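PDB 6RXD: histidine acid phosphatase from Bifidobacterium longum subsp. infantis, which probably removes phosphate from inositol polyphosphates such as phytate, and from 2,3-bisphosphoglycerate, by hydrolysis at a histidine acid phosphatase active site. Local coordinates for residues A[90-94]-A[95-99]; A[312-315]-A[316-320]; A[320-324]-A[325-329]. All blocks are in the same frame, centred on the assembly; numbering follows the deposited sequence. Where two conformers were deposited one is given.

Contact 1: residues A[90-94]-A[95-99]. With ZN (zinc ion), chain D.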
ATOM      1  N   ALA A  90      19.766   0.404 -14.014  1.00 12.22           N
ATOM      2  CA  ALA A  90      19.407   0.723 -15.389  1.00 12.89           C
ATOM      3  C   ALA A  90      17.900   0.699 -15.613  1.00 12.75           C
ATOM      4  O   ALA A  90      17.371   1.506 -16.368  1.00 16.15           O
ATOM      5  CB  ALA A  90      20.114  -0.222 -16.361  1.00 16.33           C
ATOM      6  N   ALA A  91      17.207  -0.230 -14.968  1.00 12.12           N
ATOM      7  CA  ALA A  91      15.757  -0.307 -15.089  1.00 15.76           C
ATOM      8  C   ALA A  91      15.103   0.952 -14.513  1.00 14.75           C
ATOM      9  O   ALA A  91      14.145   1.499 -15.079  1.00 15.46           O
ATOM     10  CB  ALA A  91      15.238  -1.547 -14.394  1.00 15.38           C
ATOM     11  N   ASN A  92      15.622   1.407 -13.381  1.00 12.26           N
ATOM     12  CA  ASN A  92      15.112   2.624 -12.759  1.00 13.12           C
ATOM     13  C   ASN A  92      15.446   3.901 -13.514  1.00 15.15           C
ATOM     14  O   ASN A  92      14.632   4.830 -13.569  1.00 15.74           O
ATOM     15  CB  ASN A  92      15.612   2.715 -11.317  1.00 13.53           C
ATOM     16  CG  ASN A  92      14.788   1.879 -10.382  1.00 16.25           C
ATOM     17  OD1 ASN A  92      13.683   2.275 -10.005  1.00 15.77           O
ATOM     18  ND2 ASN A  92      15.304   0.706 -10.014  1.00 15.51           N
ATOM     19  N   VAL A  93      16.631   3.949 -14.106  1.00 16.01           N
ATOM     20  CA  VAL A  93      17.018   5.116 -14.886  1.00 15.34           C
ATOM     21  C   VAL A  93      16.078   5.270 -16.074  1.00 15.57           C
ATOM     22  O   VAL A  93      15.593   6.365 -16.373  1.00 17.73           O
ATOM     23  CB  VAL A  93      18.487   5.021 -15.335  1.00 13.51           C
ATOM     24  CG1 VAL A  93      18.781   6.009 -16.453  1.00 18.42           C
ATOM     25  CG2 VAL A  93      19.406   5.276 -14.150  1.00 18.35           C
ATOM     26  N   GLU A  94      15.763   4.153 -16.713  1.00 14.70           N
ATOM     27  CA  GLU A  94      14.865   4.189 -17.860  1.00 18.25           C
ATOM     28  C   GLU A  94      13.435   4.565 -17.482  1.00 16.37           C
ATOM     29  O   GLU A  94      12.783   5.346 -18.178  1.00 21.98           O
ATOM     30  CB  GLU A  94      14.869   2.840 -18.566  1.00 17.68           C
ATOM     31  CG  GLU A  94      13.922   2.796 -19.723  1.00 23.22           C
ATOM     32  CD  GLU A  94      13.826   1.427 -20.303  1.00 31.92           C
ATOM     33  OE1 GLU A  94      13.957   1.295 -21.538  1.00 43.21           O
ATOM     34  OE2 GLU A  94      13.604   0.477 -19.518  1.00 30.16           O
ATOM     35  N   ASN A  95      12.938   4.001 -16.392  1.00 17.74           N
ATOM     36  CA  ASN A  95      11.567   4.267 -15.982  0.51 21.28           C
ATOM     37  C   ASN A  95      11.411   5.615 -15.307  1.00 22.28           C
ATOM     38  O   ASN A  95      10.347   6.231 -15.371  1.00 23.60           O
ATOM     39  CB  ASN A  95      11.062   3.166 -15.057  0.51 18.94           C
ATOM     40  CG  ASN A  95      10.461   2.014 -15.812  0.51 22.54           C
ATOM     41  OD1 ASN A  95      10.740   1.819 -16.995  0.51 23.58           O
ATOM     42  ND2 ASN A  95       9.623   1.240 -15.135  0.51 23.12           N
ATOM     43  N   GLY A  96      12.486   6.080 -14.683  1.00 17.81           N
ATOM     44  CA  GLY A  96      12.446   7.267 -13.861  1.00 17.59           C
ATOM     45  C   GLY A  96      12.329   6.758 -12.442  1.00 16.23           C
ATOM     46  O   GLY A  96      11.463   5.931 -12.143  1.00 17.64           O
ATOM     47  N   TYR A  97      13.212   7.208 -11.565  1.00 14.72           N
ATOM     48  CA  TYR A  97      13.110   6.770 -10.183  1.00 15.70           C
ATOM     49  C   TYR A  97      11.774   7.200  -9.576  1.00 19.41           C
ATOM     50  O   TYR A  97      11.276   8.302  -9.853  1.00 18.18           O
ATOM     51  CB  TYR A  97      14.286   7.298  -9.372  1.00 15.93           C
ATOM     52  CG  TYR A  97      15.535   6.458  -9.506  1.00 11.80           C
ATOM     53  CD1 TYR A  97      15.830   5.476  -8.570  1.00 13.08           C
ATOM     54  CD2 TYR A  97      16.419   6.652 -10.563  1.00 12.48           C
ATOM     55  CE1 TYR A  97      16.973   4.699  -8.671  1.00 12.56           C
ATOM     56  CE2 TYR A  97      17.566   5.879 -10.679  1.00 17.07           C
ATOM     57  CZ  TYR A  97      17.838   4.909  -9.726  1.00 13.34           C
ATOM     58  OH  TYR A  97      18.967   4.127  -9.832  1.00 14.78           O
ATOM     59  N   GLY A  98      11.186   6.298  -8.788  1.00 14.88           N
ATOM     60  CA  GLY A  98       9.949   6.561  -8.070  1.00 16.26           C
ATOM     61  C   GLY A  98       8.684   6.314  -8.867  1.00 19.89           C
ATOM     62  O   GLY A  98       7.584   6.338  -8.313  1.00 21.38           O
ATOM     63  N   MET A  99       8.830   6.069 -10.164  1.00 15.70           N
ATOM     64  CA  MET A  99       7.665   5.981 -11.040  1.00 14.10           C
ATOM     65  C   MET A  99       6.950   4.636 -10.942  1.00 13.75           C
ATOM     66  O   MET A  99       7.527   3.644 -10.487  1.00 14.03           O
ATOM     67  CB  MET A  99       8.090   6.240 -12.487  1.00 17.66           C
ATOM     68  CG  MET A  99       8.702   7.599 -12.681  1.00 19.22           C
ATOM     69  SD  MET A  99       7.452   8.888 -12.528  1.00 25.40           S
ATOM     70  CE  MET A  99       6.654   8.758 -14.129  1.00 34.48           C
TER
HETATM   71 ZN    ZN D 602      14.937  -0.884 -20.758  1.00 32.30          ZN
HETATM   72  O   HOH W   1      11.574   3.365 -11.453  1.00 18.67           O
HETATM   73  O   HOH W   2      12.613  -0.050 -17.154  1.00 26.58           O
HETATM   74  O   HOH W   3      17.069  -0.483 -21.838  1.00 41.95           O
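Asn92 CB rests on one face of the Tyr97 ring where the helix 75-95 gives way to a turn. It is displaced toward the rim, in a CH-pi contact of 3.6 Å from that CB to the Tyr97 ring centroid. The two side chains cross at about a right angle, their amide and ring planes tilted 20° from each other. Tyr97 CG stands anti to its own carbonyl carbon (chi1 -82°), which folds the ring back along the final helical turn; there Val93 CG2 reaches the ring edge, 4.0 Å from Tyr97 CE2. Replacing Tyr97 by a valine would probably leave Asn92 CB without the flat surface it packs on and Asp56 without the hydroxyl that bonds its OD1.

The polar end of Asn92 is well satisfied. Its ND2 donates to Ile88 O, while OD1 accepts from Leu50 N and from a water 2.8 Å from Asn92 OD1. The same water donates to Gly96 O at 2.7 Å, bridging helix and turn. In the backbone, Gly96 N bonds Asn92 O at 2.7 Å, somewhat bent, and Asn95 N bonds Ala91 O. Asn95 CB packs on that Ala91 oxygen at 3.5 Å, and in one of two Asn95 conformers a second water hydrogen-bonds both Asn95 OD1 and Glu94 OE2. Gly96 has positive phi, and a CB there would press against the preceding carbonyl oxygen, which calls for glycine at this helix end. The extended Glu94 side chain holds the zinc ion through OE1 at 2.5 Å and OE2 at 2.3 Å; His326 and a water are the other ligands.

A short link leads on to helix 102-118. Ala91 packs on His326, Asn92 on Met318 just beyond helix 301-317, and Met99 shares backbone hydrogen bonding with Gly49.

Contact 2: residues A[312-315]-A[316-320]; sequences YIIA and ADMHN
Backbone bonding between Tyr312-Ala315 and Ala316-Asn320 is divided and weak throughout. Ala316 N lies between two carbonyls, making a weak bond to Tyr312 O at 3.4 Å and another to Ile313 O at 3.3 Å. Met318 N is shared in the same fashion, 2.9 Å from Ile314 O and 3.1 Å from Ala315 O, and both of these bonds are bent and weak. Each donor thus reaches residues three and four positions back, as happens where an alpha-helix tightens toward 3-10 geometry; a 3-10 segment includes His319 and Asn320.

The apolar part of the contact joins Ile314 to Met318, one turn apart. The CG2 branch of Ile314, which is anti to the backbone N, faces the middle of the methionine chain, with Ile314 CG2 3.9 Å from Met318 SD. The methionine starts out toward residues 312-315 and then bends away at its thioether (chi3 72°), carrying CE off toward Ala91 of helix 75-95.

Carbon-to-oxygen packing completes the contact. Met318 CG lies 3.2 Å from Ile314 O, and Asp317 CB 3.3 Å from the same carbonyl oxygen, so this atom is crowded by side-chain carbons as well as approached by Met318 N. Ala316 CB sits 3.5 Å from Ile313 O.

Beyond the two segments, Gln103 NE2 of helix 102-118 bonds Ala316 O, and Thr101 OG1, just before that helix, bonds Asp317 O. The bonds inside the end of helix 301-317 are weak, and its last carbonyls are satisfied from outside the helix by these side chains, while Met318 packs on Ile88, Ala91 and Asn92 of helix 75-95.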
ATOM      1  N   TYR A 312      15.790  -6.694  -3.255  1.00 10.83           N
ATOM      2  CA  TYR A 312      15.055  -7.936  -3.509  1.00 12.04           C
ATOM      3  C   TYR A 312      13.550  -7.703  -3.585  1.00 13.13           C
ATOM      4  O   TYR A 312      12.865  -8.218  -4.495  1.00 13.10           O
ATOM      5  CB  TYR A 312      15.407  -8.948  -2.414  1.00 12.97           C
ATOM      6  CG  TYR A 312      14.470 -10.121  -2.245  1.00 12.87           C
ATOM      7  CD1 TYR A 312      14.410 -11.139  -3.191  1.00 15.43           C
ATOM      8  CD2 TYR A 312      13.689 -10.230  -1.107  1.00 12.31           C
ATOM      9  CE1 TYR A 312      13.566 -12.222  -3.016  1.00 15.67           C
ATOM     10  CE2 TYR A 312      12.843 -11.309  -0.919  1.00 15.01           C
ATOM     11  CZ  TYR A 312      12.788 -12.303  -1.880  1.00 14.89           C
ATOM     12  OH  TYR A 312      11.950 -13.387  -1.708  1.00 20.48           O
ATOM     13  N   ILE A 313      13.014  -6.929  -2.651  1.00 10.22           N
ATOM     14  CA  ILE A 313      11.576  -6.738  -2.666  1.00 10.36           C
ATOM     15  C   ILE A 313      11.125  -5.779  -3.766  1.00 11.83           C
ATOM     16  O   ILE A 313      10.064  -5.972  -4.364  1.00 14.17           O
ATOM     17  CB  ILE A 313      11.022  -6.358  -1.283  1.00 10.21           C
ATOM     18  CG1 ILE A 313      11.499  -4.965  -0.871  1.00 10.18           C
ATOM     19  CG2 ILE A 313      11.418  -7.417  -0.256  1.00 14.40           C
ATOM     20  CD1 ILE A 313      11.043  -4.557   0.548  1.00 13.95           C
ATOM     21  N   ILE A 314      11.924  -4.754  -4.055  1.00 11.37           N
ATOM     22  CA  ILE A 314      11.570  -3.847  -5.150  1.00 10.36           C
ATOM     23  C   ILE A 314      11.719  -4.556  -6.504  1.00 11.19           C
ATOM     24  O   ILE A 314      10.978  -4.281  -7.440  1.00 12.31           O
ATOM     25  CB  ILE A 314      12.374  -2.534  -5.090  1.00 13.18           C
ATOM     26  CG1 ILE A 314      11.943  -1.705  -3.878  1.00 20.13           C
ATOM     27  CG2 ILE A 314      12.140  -1.673  -6.323  1.00 14.56           C
ATOM     28  CD1 ILE A 314      10.524  -1.135  -3.982  1.00 24.02           C
ATOM     29  N   ALA A 315      12.677  -5.474  -6.597  1.00 11.65           N
ATOM     30  CA  ALA A 315      12.872  -6.259  -7.820  1.00 13.15           C
ATOM     31  C   ALA A 315      11.601  -7.007  -8.185  1.00 17.43           C
ATOM     32  O   ALA A 315      11.266  -7.121  -9.364  1.00 14.68           O
ATOM     33  CB  ALA A 315      14.013  -7.232  -7.656  1.00 13.80           C
ATOM     34  N   ALA A 316      10.889  -7.517  -7.183  1.00 12.92           N
ATOM     35  CA  ALA A 316       9.625  -8.211  -7.450  1.00 12.28           C
ATOM     36  C   ALA A 316       8.605  -7.261  -8.067  1.00 13.37           C
ATOM     37  O   ALA A 316       7.804  -7.657  -8.919  1.00 15.77           O
ATOM     38  CB  ALA A 316       9.070  -8.826  -6.174  1.00 13.55           C
ATOM     39  N   ASP A 317       8.617  -6.013  -7.609  1.00 10.98           N
ATOM     40  CA  ASP A 317       7.695  -4.993  -8.109  1.00 10.79           C
ATOM     41  C   ASP A 317       8.103  -4.545  -9.494  1.00 11.35           C
ATOM     42  O   ASP A 317       7.280  -4.017 -10.248  1.00 13.61           O
ATOM     43  CB  ASP A 317       7.689  -3.789  -7.161  1.00 11.14           C
ATOM     44  CG  ASP A 317       7.072  -4.113  -5.823  1.00 14.00           C
ATOM     45  OD1 ASP A 317       7.051  -3.221  -4.953  1.00 12.26           O
ATOM     46  OD2 ASP A 317       6.590  -5.260  -5.655  1.00 15.29           O
ATOM     47  N   MET A 318       9.375  -4.759  -9.828  1.00 10.74           N
ATOM     48  CA  MET A 318       9.909  -4.364 -11.130  1.00 10.83           C
ATOM     49  C   MET A 318      10.039  -5.556 -12.068  1.00 12.87           C
ATOM     50  O   MET A 318      10.894  -5.576 -12.964  1.00 14.51           O
ATOM     51  CB  MET A 318      11.263  -3.660 -10.981  1.00 11.62           C
ATOM     52  CG  MET A 318      11.191  -2.439 -10.070  1.00 14.71           C
ATOM     53  SD  MET A 318      12.688  -1.431 -10.159  1.00 17.51           S
ATOM     54  CE  MET A 318      12.496  -0.686 -11.782  1.00 22.19           C
ATOM     55  N   HIS A 319       9.191  -6.553 -11.858  1.00 12.43           N
ATOM     56  CA  HIS A 319       9.211  -7.754 -12.684  1.00 13.00           C
ATOM     57  C   HIS A 319       9.168  -7.446 -14.179  1.00 14.07           C
ATOM     58  O   HIS A 319       9.886  -8.068 -14.967  1.00 14.61           O
ATOM     59  CB  HIS A 319       8.037  -8.654 -12.294  1.00 15.17           C
ATOM     60  CG  HIS A 319       7.974  -9.929 -13.073  1.00 24.32           C
ATOM     61  ND1 HIS A 319       7.299 -10.034 -14.270  1.00 33.32           N
ATOM     62  CD2 HIS A 319       8.511 -11.149 -12.831  1.00 34.46           C
ATOM     63  CE1 HIS A 319       7.420 -11.266 -14.731  1.00 27.00           C
ATOM     64  NE2 HIS A 319       8.151 -11.962 -13.878  1.00 32.15           N
ATOM     65  N   ASN A 320       8.330  -6.494 -14.583  1.00 13.63           N
ATOM     66  CA  ASN A 320       8.185  -6.217 -16.014  1.00 14.07           C
ATOM     67  C   ASN A 320       9.432  -5.587 -16.616  1.00 16.95           C
ATOM     68  O   ASN A 320       9.650  -5.664 -17.816  1.00 19.35           O
ATOM     69  CB  ASN A 320       6.971  -5.324 -16.298  1.00 15.44           C
ATOM     70  CG  ASN A 320       5.659  -6.002 -15.972  1.00 20.04           C
ATOM     71  OD1 ASN A 320       5.602  -6.904 -15.141  1.00 23.64           O
ATOM     72  ND2 ASN A 320       4.591  -5.571 -16.639  1.00 22.18           N
TER

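Contact 3: residues A[320-324]-A[325-329]; sequences NENTG and DHTFA. With ZN (zinc ion), chain D.
Asn322 ND2 donates to Phe328 O at 2.8 Å, and the other end of the same amide grips the same residue: Phe328 N donates to Asn322 OD1 at 2.9 Å, nearly straight at hydrogen but 47° above the carbonyl plane. The amide carbon stands over the centre of the Phe328 ring, the two planes being 15° apart, and Asn322 CB adds a CH-pi contact 4.0 Å from the ring centroid. With CG anti to the backbone N (chi1 -172°), the amide is carried across to the backbone of Phe328.

Farther along, a type II' turn runs from Thr323 to His326, closed by His326 N to Thr323 O at 3.0 Å, with positive phi at Gly324. A water links the turn to the residue after it, donating to Gly324 O at 2.8 Å and accepting from Thr327 N at 3.1 Å. Thr323 O lies over one face of the His326 imidazole, toward its rim; His326 NE2 binds the zinc ion at 2.1 Å.

Two-ended pairing fixes the rotation of the Asn322 amide, while the turn places His326 so that its imidazole can reach the metal, which joins this partly exposed loop to Glu94.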
ATOM      1  N   ASN A 320       8.330  -6.494 -14.583  1.00 13.63           N
ATOM      2  CA  ASN A 320       8.185  -6.217 -16.014  1.00 14.07           C
ATOM      3  C   ASN A 320       9.432  -5.587 -16.616  1.00 16.95           C
ATOM      4  O   ASN A 320       9.650  -5.664 -17.816  1.00 19.35           O
ATOM      5  CB  ASN A 320       6.971  -5.324 -16.298  1.00 15.44           C
ATOM      6  CG  ASN A 320       5.659  -6.002 -15.972  1.00 20.04           C
ATOM      7  OD1 ASN A 320       5.602  -6.904 -15.141  1.00 23.64           O
ATOM      8  ND2 ASN A 320       4.591  -5.571 -16.639  1.00 22.18           N
ATOM      9  N   GLU A 321      10.232  -4.943 -15.779  1.00 13.62           N
ATOM     10  CA  GLU A 321      11.450  -4.292 -16.218  1.00 16.19           C
ATOM     11  C   GLU A 321      12.634  -5.237 -16.102  1.00 14.83           C
ATOM     12  O   GLU A 321      13.748  -4.890 -16.475  1.00 15.12           O
ATOM     13  CB  GLU A 321      11.705  -3.039 -15.361  1.00 15.94           C
ATOM     14  CG  GLU A 321      10.695  -1.902 -15.585  1.00 22.27           C
ATOM     15  CD  GLU A 321       9.355  -2.137 -14.912  1.00 21.06           C
ATOM     16  OE1 GLU A 321       9.309  -2.825 -13.872  1.00 16.80           O
ATOM     17  OE2 GLU A 321       8.335  -1.629 -15.423  1.00 21.85           O
ATOM     18  N   ASN A 322      12.397  -6.425 -15.557  1.00 14.75           N
ATOM     19  CA  ASN A 322      13.476  -7.388 -15.359  1.00 13.61           C
ATOM     20  C   ASN A 322      13.596  -8.207 -16.628  1.00 16.31           C
ATOM     21  O   ASN A 322      13.041  -9.300 -16.732  1.00 18.54           O
ATOM     22  CB  ASN A 322      13.152  -8.283 -14.158  1.00 13.36           C
ATOM     23  CG  ASN A 322      14.301  -9.176 -13.763  1.00 18.25           C
ATOM     24  OD1 ASN A 322      15.277  -9.336 -14.506  1.00 18.54           O
ATOM     25  ND2 ASN A 322      14.182  -9.789 -12.589  1.00 23.42           N
ATOM     26  N   THR A 323      14.317  -7.662 -17.599  1.00 15.88           N
ATOM     27  CA  THR A 323      14.178  -8.147 -18.964  1.00 18.22           C
ATOM     28  C   THR A 323      15.296  -7.652 -19.859  1.00 20.28           C
ATOM     29  O   THR A 323      15.882  -6.587 -19.626  1.00 19.64           O
ATOM     30  CB  THR A 323      12.822  -7.684 -19.547  1.00 21.94           C
ATOM     31  OG1 THR A 323      12.612  -8.293 -20.825  1.00 25.66           O
ATOM     32  CG2 THR A 323      12.804  -6.167 -19.707  1.00 20.69           C
ATOM     33  N   GLY A 324      15.588  -8.442 -20.886  1.00 21.46           N
ATOM     34  CA  GLY A 324      16.556  -8.067 -21.898  1.00 24.03           C
ATOM     35  C   GLY A 324      17.896  -7.593 -21.379  1.00 22.38           C
ATOM     36  O   GLY A 324      18.612  -8.324 -20.700  1.00 23.91           O
ATOM     37  N   ASP A 325      18.207  -6.340 -21.690  1.00 20.53           N
ATOM     38  CA  ASP A 325      19.515  -5.750 -21.457  1.00 24.31           C
ATOM     39  C   ASP A 325      19.665  -5.212 -20.023  1.00 27.17           C
ATOM     40  O   ASP A 325      20.727  -4.739 -19.619  1.00 23.60           O
ATOM     41  CB  ASP A 325      19.762  -4.688 -22.541  1.00 40.50           C
ATOM     42  CG  ASP A 325      20.925  -3.772 -22.235  1.00 62.13           C
ATOM     43  OD1 ASP A 325      20.661  -2.609 -21.853  1.00 70.64           O
ATOM     44  OD2 ASP A 325      22.096  -4.198 -22.379  1.00 66.68           O
ATOM     45  N   HIS A 326      18.603  -5.312 -19.234  1.00 18.22           N
ATOM     46  CA  HIS A 326      18.713  -4.916 -17.834  1.00 20.47           C
ATOM     47  C   HIS A 326      17.992  -5.910 -16.926  1.00 19.09           C
ATOM     48  O   HIS A 326      17.008  -5.583 -16.262  1.00 18.14           O
ATOM     49  CB  HIS A 326      18.304  -3.437 -17.596  1.00 22.15           C
ATOM     50  CG  HIS A 326      16.953  -3.065 -18.139  1.00 23.28           C
ATOM     51  ND1 HIS A 326      15.785  -3.452 -17.525  1.00 23.38           N
ATOM     52  CD2 HIS A 326      16.580  -2.307 -19.202  1.00 15.90           C
ATOM     53  CE1 HIS A 326      14.747  -2.977 -18.191  1.00 27.28           C
ATOM     54  NE2 HIS A 326      15.198  -2.282 -19.217  1.00 13.33           N
ATOM     55  N   THR A 327      18.498  -7.139 -16.913  1.00 19.31           N
ATOM     56  CA  THR A 327      17.978  -8.153 -16.009  1.00 13.75           C
ATOM     57  C   THR A 327      18.665  -8.087 -14.646  1.00 16.31           C
ATOM     58  O   THR A 327      19.759  -7.539 -14.501  1.00 15.86           O
ATOM     59  CB  THR A 327      18.113  -9.571 -16.584  1.00 18.34           C
ATOM     60  OG1 THR A 327      19.500  -9.895 -16.736  1.00 21.85           O
ATOM     61  CG2 THR A 327      17.420  -9.663 -17.937  1.00 19.07           C
ATOM     62  N   PHE A 328      17.992  -8.631 -13.642  1.00 14.89           N
ATOM     63  CA  PHE A 328      18.560  -8.718 -12.304  1.00 13.33           C
ATOM     64  C   PHE A 328      17.943  -9.940 -11.631  1.00 13.18           C
ATOM     65  O   PHE A 328      16.832 -10.349 -11.972  1.00 17.07           O
ATOM     66  CB  PHE A 328      18.328  -7.423 -11.495  1.00 12.41           C
ATOM     67  CG  PHE A 328      16.999  -6.751 -11.774  1.00 12.04           C
ATOM     68  CD1 PHE A 328      15.888  -7.009 -10.976  1.00 13.30           C
ATOM     69  CD2 PHE A 328      16.866  -5.859 -12.839  1.00 11.57           C
ATOM     70  CE1 PHE A 328      14.660  -6.400 -11.248  1.00 15.06           C
ATOM     71  CE2 PHE A 328      15.652  -5.238 -13.111  1.00 13.43           C
ATOM     72  CZ  PHE A 328      14.544  -5.507 -12.319  1.00 13.14           C
ATOM     73  N   ALA A 329      18.672 -10.531 -10.688  1.00 14.06           N
ATOM     74  CA  ALA A 329      18.238 -11.774 -10.069  1.00 14.36           C
ATOM     75  C   ALA A 329      18.562 -11.782  -8.579  1.00 17.65           C
ATOM     76  O   ALA A 329      19.338 -12.615  -8.096  1.00 17.56           O
ATOM     77  CB  ALA A 329      18.890 -12.967 -10.771  1.00 19.99           C
TER
HETATM   78 ZN    ZN D 602      14.937  -0.884 -20.758  1.00 32.30          ZN
HETATM   79  O   HOH W   4      20.654  -8.291 -18.785  1.00 28.50           O
HETATM   80  O   HOH W   3      17.069  -0.483 -21.838  1.00 41.95           O

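The zinc ion joins contacts 1 and 3, whose centres are 12 Å apart: Glu94 OE2 and His326 NE2, 3.2 Å from each other, are both ligands, and one coordinating water is common to both contacts. Contact 2 does not touch the zinc; its Met318 side chain is about 9 Å from the ion at nearest approach. It touches contact 1 where Asn92 ND2 lies 3.4 Å from Met318 SD, and contact 3 where Ala315 CB packs 3.7 Å from Phe328 CE1. Contacts 2 and 3 also follow directly in sequence, sharing Asn320. The end of helix 75-95 and the loop leaving helix 301-317 are thus joined by the metal, by a weak Asn95-Glu321 hydrogen bond and by side-chain packing round Met318.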